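Long-range contacts in YkuI protein (Bacillus subtilis, PDB 2BAS), which probably cleaves the second messenger cyclic di-GMP through its EAL domain, which is joined to a C-terminal signalling-type domain: residues F110-A115 with E146-N151; L117-H122 with E157-M162. One frame throughout, in Å; residues are numbered along the deposited sequence.

How the contacts relate
Contacts 1 and 2 are neighbours in the EAL domain, with centres about 11 Å apart. Contact 1 joins the ends of strands 108-112 and 143-147. Contact 2 joins the end of helix 115-118 and the turn after it to helix 156-167. The four segments alternate along the chain. The contacts also touch. I147 CD1 of contact 1 packs on L118 CD2 of contact 2 at 3.9 Å, and E149 OE1 probably hydrogen-bonds Y160 OH at 2.5 Å. Contact 1 lies at the C-terminal strand ends, where TIM-barrel enzymes carry their active sites, so it probably borders the pocket. Contact 2 lies in the outer, helical layer.

Contact 1: residues F110-A115 with E146-N151; sequences FMNQDA and EITEHN
The carboxylate of E146 lies against two flat side chains, F110 and N112. Its OE2 is at the edge of the F110 ring, near the ring plane and 3.4 Å from F110 CD2. The ring and carboxylate planes are 72° apart. On the N112 side, OE1 is 4.0 Å from N112 CB. There the amide and carboxylate planes differ by 21°, although the two side chains cross at about a right angle. The setting is the C-terminal end of two adjacent parallel strands, 108-112 and 143-147, of the TIM-barrel-like EAL fold. N112 and E146 form a parallel bridge and put their side chains on the same face of the sheet. The backbone of E146 is held on both sides of its CA. E146 N donates to M111 O at 3.0 Å, from above the carbonyl plane. Q113 N donates to E146 O at 3.0 Å, in the carbonyl plane. The E146 side chain starts beside its own backbone N and then runs extended (chi2 179°). This carries the carboxylate back along the neighbouring strand to F110. E146 OE2 also makes a salt bridge to K197, and OE1 lies close to E57. Polar groups from several strands thus meet at this end of the barrel, consistent with the active-site pocket expected there. T148 continues the row: its OG1 is 3.9 Å from N112 OD1 and makes a weak hydrogen bond to D176. Away from this cluster, I147 CD1 comes 4.0 Å from the carbonyl oxygen Q113 O. The other branch of I147 makes an apolar contact with the first residue of helix 115-118, with I147 CG2 3.9 Å from A115 CB.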
loop_
_atom_site.group_PDB
_atom_site.type_symbol
_atom_site.label_atom_id
_atom_site.label_comp_id
_atom_site.label_asym_id
_atom_site.label_seq_id
_atom_site.Cartn_x
_atom_site.Cartn_y
_atom_site.Cartn_z
ATOM N N PHE A 110 -13.508 0.115 23.474
ATOM C CA PHE A 110 -12.234 0.664 22.981
ATOM C C PHE A 110 -11.467 1.394 24.093
ATOM O O PHE A 110 -11.907 2.435 24.600
ATOM C CB PHE A 110 -12.466 1.627 21.817
ATOM C CG PHE A 110 -12.899 0.968 20.535
ATOM C CD1 PHE A 110 -14.219 0.545 20.357
ATOM C CD2 PHE A 110 -11.996 0.809 19.482
ATOM C CE1 PHE A 110 -14.628 -0.051 19.152
ATOM C CE2 PHE A 110 -12.395 0.204 18.288
ATOM C CZ PHE A 110 -13.722 -0.222 18.120
HETATM N N MSE A 111 -10.317 0.840 24.458
HETATM C CA MSE A 111 -9.460 1.421 25.482
HETATM C C MSE A 111 -8.069 1.713 24.932
HETATM O O MSE A 111 -7.346 0.799 24.531
HETATM C CB MSE A 111 -9.326 0.461 26.657
HETATM C CG MSE A 111 -10.598 0.171 27.419
HETATM SE SE MSE A 111 -10.356 -1.401 28.574
HETATM C CE MSE A 111 -9.763 -2.726 27.189
ATOM N N ASN A 112 -7.701 2.988 24.927
ATOM C CA ASN A 112 -6.395 3.443 24.439
ATOM C C ASN A 112 -5.360 3.347 25.543
ATOM O O ASN A 112 -5.363 4.143 26.482
ATOM C CB ASN A 112 -6.494 4.889 23.955
ATOM C CG ASN A 112 -5.250 5.359 23.226
ATOM O OD1 ASN A 112 -4.313 4.591 22.979
ATOM N ND2 ASN A 112 -5.239 6.640 22.867
ATOM N N GLN A 113 -4.465 2.376 25.416
ATOM C CA GLN A 113 -3.510 2.085 26.471
ATOM C C GLN A 113 -2.094 2.369 26.040
ATOM O O GLN A 113 -1.681 1.974 24.959
ATOM C CB GLN A 113 -3.653 0.631 26.906
ATOM C CG GLN A 113 -4.947 0.371 27.640
ATOM C CD GLN A 113 -4.861 0.773 29.094
ATOM O OE1 GLN A 113 -4.040 0.239 29.842
ATOM N NE2 GLN A 113 -5.709 1.711 29.509
ATOM N N ASP A 114 -1.371 3.070 26.907
ATOM C CA ASP A 114 0.025 3.434 26.700
ATOM C C ASP A 114 0.897 2.173 26.721
ATOM O O ASP A 114 0.911 1.435 27.701
ATOM C CB ASP A 114 0.443 4.414 27.805
ATOM C CG ASP A 114 1.777 5.106 27.537
ATOM O OD1 ASP A 114 2.482 4.746 26.559
ATOM O OD2 ASP A 114 2.119 6.021 28.333
ATOM N N ALA A 115 1.599 1.927 25.621
ATOM C CA ALA A 115 2.437 0.743 25.473
ATOM C C ALA A 115 3.543 0.657 26.535
ATOM O O ALA A 115 3.833 -0.429 27.046
ATOM C CB ALA A 115 3.035 0.701 24.088
ATOM N N GLU A 146 -6.258 -0.453 22.029
ATOM C CA GLU A 146 -5.590 0.450 21.113
ATOM C C GLU A 146 -4.159 0.700 21.575
ATOM O O GLU A 146 -3.927 1.089 22.718
ATOM C CB GLU A 146 -6.339 1.773 21.002
ATOM C CG GLU A 146 -7.774 1.686 20.483
ATOM C CD GLU A 146 -8.464 3.059 20.438
ATOM O OE1 GLU A 146 -7.767 4.094 20.257
ATOM O OE2 GLU A 146 -9.708 3.102 20.578
ATOM N N ILE A 147 -3.208 0.471 20.683
ATOM C CA ILE A 147 -1.803 0.675 20.983
ATOM C C ILE A 147 -1.200 1.752 20.072
ATOM O O ILE A 147 -1.563 1.862 18.895
ATOM C CB ILE A 147 -1.001 -0.653 20.859
ATOM C CG1 ILE A 147 -1.674 -1.780 21.653
ATOM C CG2 ILE A 147 0.432 -0.473 21.359
ATOM C CD1 ILE A 147 -1.645 -1.587 23.182
ATOM N N THR A 148 -0.301 2.556 20.636
ATOM C CA THR A 148 0.420 3.574 19.886
ATOM C C THR A 148 1.901 3.217 19.939
ATOM O O THR A 148 2.546 3.371 20.981
ATOM C CB THR A 148 0.202 4.993 20.470
ATOM O OG1 THR A 148 -1.193 5.214 20.708
ATOM C CG2 THR A 148 0.723 6.061 19.512
ATOM N N GLU A 149 2.433 2.731 18.820
ATOM C CA GLU A 149 3.833 2.294 18.760
ATOM C C GLU A 149 4.774 3.447 18.447
ATOM O O GLU A 149 5.990 3.280 18.454
ATOM C CB GLU A 149 4.026 1.203 17.713
ATOM C CG GLU A 149 2.963 0.137 17.699
ATOM C CD GLU A 149 2.952 -0.593 16.385
ATOM O OE1 GLU A 149 4.030 -0.718 15.765
ATOM O OE2 GLU A 149 1.866 -1.034 15.964
ATOM N N HIS A 150 4.205 4.608 18.142
ATOM C CA HIS A 150 4.989 5.808 17.916
ATOM C C HIS A 150 5.824 6.120 19.164
ATOM O O HIS A 150 7.010 6.439 19.069
ATOM C CB HIS A 150 4.062 6.979 17.546
ATOM C CG HIS A 150 4.663 8.334 17.779
ATOM N ND1 HIS A 150 5.759 8.798 17.080
ATOM C CD2 HIS A 150 4.314 9.326 18.633
ATOM C CE1 HIS A 150 6.063 10.014 17.498
ATOM N NE2 HIS A 150 5.203 10.358 18.441
ATOM N N ASN A 151 5.203 5.977 20.330
ATOM C CA ASN A 151 5.825 6.347 21.596
ATOM C C ASN A 151 6.811 5.339 22.204
ATOM O O ASN A 151 7.470 5.649 23.197
ATOM C CB ASN A 151 4.721 6.656 22.612
ATOM C CG ASN A 151 3.872 7.838 22.202
ATOM O OD1 ASN A 151 4.394 8.874 21.783
ATOM N ND2 ASN A 151 2.559 7.697 22.326
HETATM O O HOH W 1 -0.815 3.211 23.072
#

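Contact 2: residues L117-H122 with E157-M162; sequences LLMLDH and EQLYHM
The turn after helix 115-118 runs beside the first half of helix 156-167, with the CA atoms of M119 and L159 7.1 Å apart and those of H122 and M162 6.5 Å apart. Two selenomethionines, M119 and M162, fill the space between the backbones. Their side chains slide past each other in opposite directions. M119 SE rests on M162 CG at 3.4 Å, with the M162 selenium close by. M119 CG is anti to the backbone N, and the chain then bends at chi2 (64°). Its methyl end therefore turns to the start of the opposing helix, where M119 CE lies 3.4 Å from Q158 CG. The two side chains cross there at about a right angle. M119 SE also touches L159 CD1 at 4.2 Å, and F152 packs on both M119 and L159. The contact belongs to the outer, helical layer of the TIM-barrel-like EAL domain. Each segment follows a parallel strand, and helix 124-135 and strand 143-147 come between them in the chain. L118 faces inward and packs on L145 and I147 of strand 143-147. From that side its CD2 reaches M162 CE at 3.8 Å. M162 begins with CG between its backbone N and carbonyl carbon (chi1 69°). Further bends at chi2 and chi3 bring its methyl to L118, while SE passes the main chain of H122. H122 itself has a left-handed helical backbone conformation. Its ring comes to Q158 from the more exposed side of the contact. Q158 NE2 sits in the ring plane, 3.3 Å from H122 CE1. It lies at the edge of the ring and not over a face; the ring and amide planes are 60° apart, and the nearer ring atom is a carbon.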
loop_
_atom_site.group_PDB
_atom_site.type_symbol
_atom_site.label_atom_id
_atom_site.label_comp_id
_atom_site.label_asym_id
_atom_site.label_seq_id
_atom_site.Cartn_x
_atom_site.Cartn_y
_atom_site.Cartn_z
ATOM N N LEU A 117 3.527 2.036 29.652
ATOM C CA LEU A 117 2.895 1.699 30.939
ATOM C C LEU A 117 2.513 0.234 30.984
ATOM O O LEU A 117 2.690 -0.437 32.003
ATOM C CB LEU A 117 1.651 2.550 31.210
ATOM C CG LEU A 117 1.809 4.066 31.341
ATOM C CD1 LEU A 117 0.467 4.692 31.673
ATOM C CD2 LEU A 117 2.846 4.440 32.395
ATOM N N LEU A 118 2.006 -0.251 29.857
ATOM C CA LEU A 118 1.562 -1.618 29.713
ATOM C C LEU A 118 2.726 -2.600 29.858
ATOM O O LEU A 118 2.619 -3.617 30.541
ATOM C CB LEU A 118 0.879 -1.771 28.354
ATOM C CG LEU A 118 -0.106 -2.920 28.128
ATOM C CD1 LEU A 118 -1.286 -2.832 29.076
ATOM C CD2 LEU A 118 -0.589 -2.893 26.690
HETATM N N MSE A 119 3.853 -2.261 29.245
HETATM C CA MSE A 119 4.993 -3.165 29.172
HETATM C C MSE A 119 5.866 -3.190 30.433
HETATM O O MSE A 119 6.839 -3.939 30.490
HETATM C CB MSE A 119 5.836 -2.832 27.939
HETATM C CG MSE A 119 6.591 -4.026 27.374
HETATM SE SE MSE A 119 5.385 -5.425 26.704
HETATM C CE MSE A 119 6.613 -6.898 26.697
ATOM N N LEU A 120 5.524 -2.383 31.438
ATOM C CA LEU A 120 6.261 -2.384 32.718
ATOM C C LEU A 120 6.216 -3.723 33.472
ATOM O O LEU A 120 7.086 -4.001 34.305
ATOM C CB LEU A 120 5.782 -1.256 33.639
ATOM C CG LEU A 120 6.161 0.191 33.305
ATOM C CD1 LEU A 120 5.381 1.147 34.189
ATOM C CD2 LEU A 120 7.658 0.425 33.446
ATOM N N ASP A 121 5.196 -4.533 33.183
ATOM C CA ASP A 121 5.033 -5.856 33.786
ATOM C C ASP A 121 4.555 -6.884 32.764
ATOM O O ASP A 121 3.939 -7.887 33.135
ATOM C CB ASP A 121 4.076 -5.803 34.995
ATOM C CG ASP A 121 2.604 -5.600 34.601
ATOM O OD1 ASP A 121 1.735 -5.939 35.431
ATOM O OD2 ASP A 121 2.308 -5.117 33.480
ATOM N N HIS A 122 4.841 -6.618 31.484
ATOM C CA HIS A 122 4.490 -7.494 30.355
ATOM C C HIS A 122 2.984 -7.713 30.240
ATOM O O HIS A 122 2.533 -8.818 29.908
ATOM C CB HIS A 122 5.206 -8.850 30.437
ATOM C CG HIS A 122 6.700 -8.754 30.443
ATOM N ND1 HIS A 122 7.463 -8.958 29.313
ATOM C CD2 HIS A 122 7.573 -8.493 31.446
ATOM C CE1 HIS A 122 8.742 -8.820 29.618
ATOM N NE2 HIS A 122 8.836 -8.539 30.906
ATOM N N GLU A 157 9.788 -6.091 19.243
ATOM C CA GLU A 157 9.276 -7.454 19.090
ATOM C C GLU A 157 8.860 -8.053 20.442
ATOM O O GLU A 157 8.176 -9.075 20.495
ATOM C CB GLU A 157 10.255 -8.343 18.299
ATOM C CG GLU A 157 10.444 -7.855 16.839
ATOM C CD GLU A 157 10.930 -8.930 15.862
ATOM O OE1 GLU A 157 10.336 -9.029 14.762
ATOM O OE2 GLU A 157 11.897 -9.665 16.181
ATOM N N GLN A 158 9.261 -7.387 21.523
ATOM C CA GLN A 158 8.849 -7.747 22.871
ATOM C C GLN A 158 7.376 -7.358 23.071
ATOM O O GLN A 158 6.601 -8.109 23.669
ATOM C CB GLN A 158 9.746 -7.044 23.899
ATOM C CG GLN A 158 9.647 -7.555 25.338
ATOM C CD GLN A 158 10.498 -8.783 25.617
ATOM O OE1 GLN A 158 11.049 -9.403 24.705
ATOM N NE2 GLN A 158 10.612 -9.138 26.895
ATOM N N LEU A 159 7.000 -6.185 22.564
ATOM C CA LEU A 159 5.625 -5.713 22.627
ATOM C C LEU A 159 4.698 -6.614 21.819
ATOM O O LEU A 159 3.607 -6.962 22.271
ATOM C CB LEU A 159 5.525 -4.274 22.111
ATOM C CG LEU A 159 4.142 -3.607 22.073
ATOM C CD1 LEU A 159 3.560 -3.430 23.470
ATOM C CD2 LEU A 159 4.220 -2.268 21.378
ATOM N N TYR A 160 5.151 -6.987 20.625
ATOM C CA TYR A 160 4.376 -7.820 19.707
ATOM C C TYR A 160 4.206 -9.217 20.278
ATOM O O TYR A 160 3.238 -9.913 19.971
ATOM C CB TYR A 160 5.063 -7.863 18.335
ATOM C CG TYR A 160 4.912 -6.592 17.511
ATOM C CD1 TYR A 160 5.181 -6.591 16.138
ATOM C CD2 TYR A 160 4.470 -5.399 18.092
ATOM C CE1 TYR A 160 5.041 -5.424 15.370
ATOM C CE2 TYR A 160 4.321 -4.236 17.339
ATOM C CZ TYR A 160 4.606 -4.255 15.984
ATOM O OH TYR A 160 4.455 -3.104 15.254
ATOM N N HIS A 161 5.162 -9.605 21.119
ATOM C CA HIS A 161 5.125 -10.871 21.835
ATOM C C HIS A 161 3.927 -10.896 22.791
ATOM O O HIS A 161 3.079 -11.784 22.677
ATOM C CB HIS A 161 6.459 -11.110 22.558
ATOM C CG HIS A 161 6.491 -12.342 23.409
ATOM N ND1 HIS A 161 6.750 -13.595 22.898
ATOM C CD2 HIS A 161 6.326 -12.508 24.745
ATOM C CE1 HIS A 161 6.729 -14.482 23.879
ATOM N NE2 HIS A 161 6.474 -13.847 25.009
HETATM N N MSE A 162 3.830 -9.913 23.694
HETATM C CA MSE A 162 2.695 -9.868 24.623
HETATM C C MSE A 162 1.381 -9.537 23.936
HETATM O O MSE A 162 0.314 -9.884 24.445
HETATM C CB MSE A 162 2.923 -8.930 25.817
HETATM C CG MSE A 162 2.958 -7.461 25.483
HETATM SE SE MSE A 162 1.948 -6.372 26.760
HETATM C CE MSE A 162 0.191 -6.539 25.917
#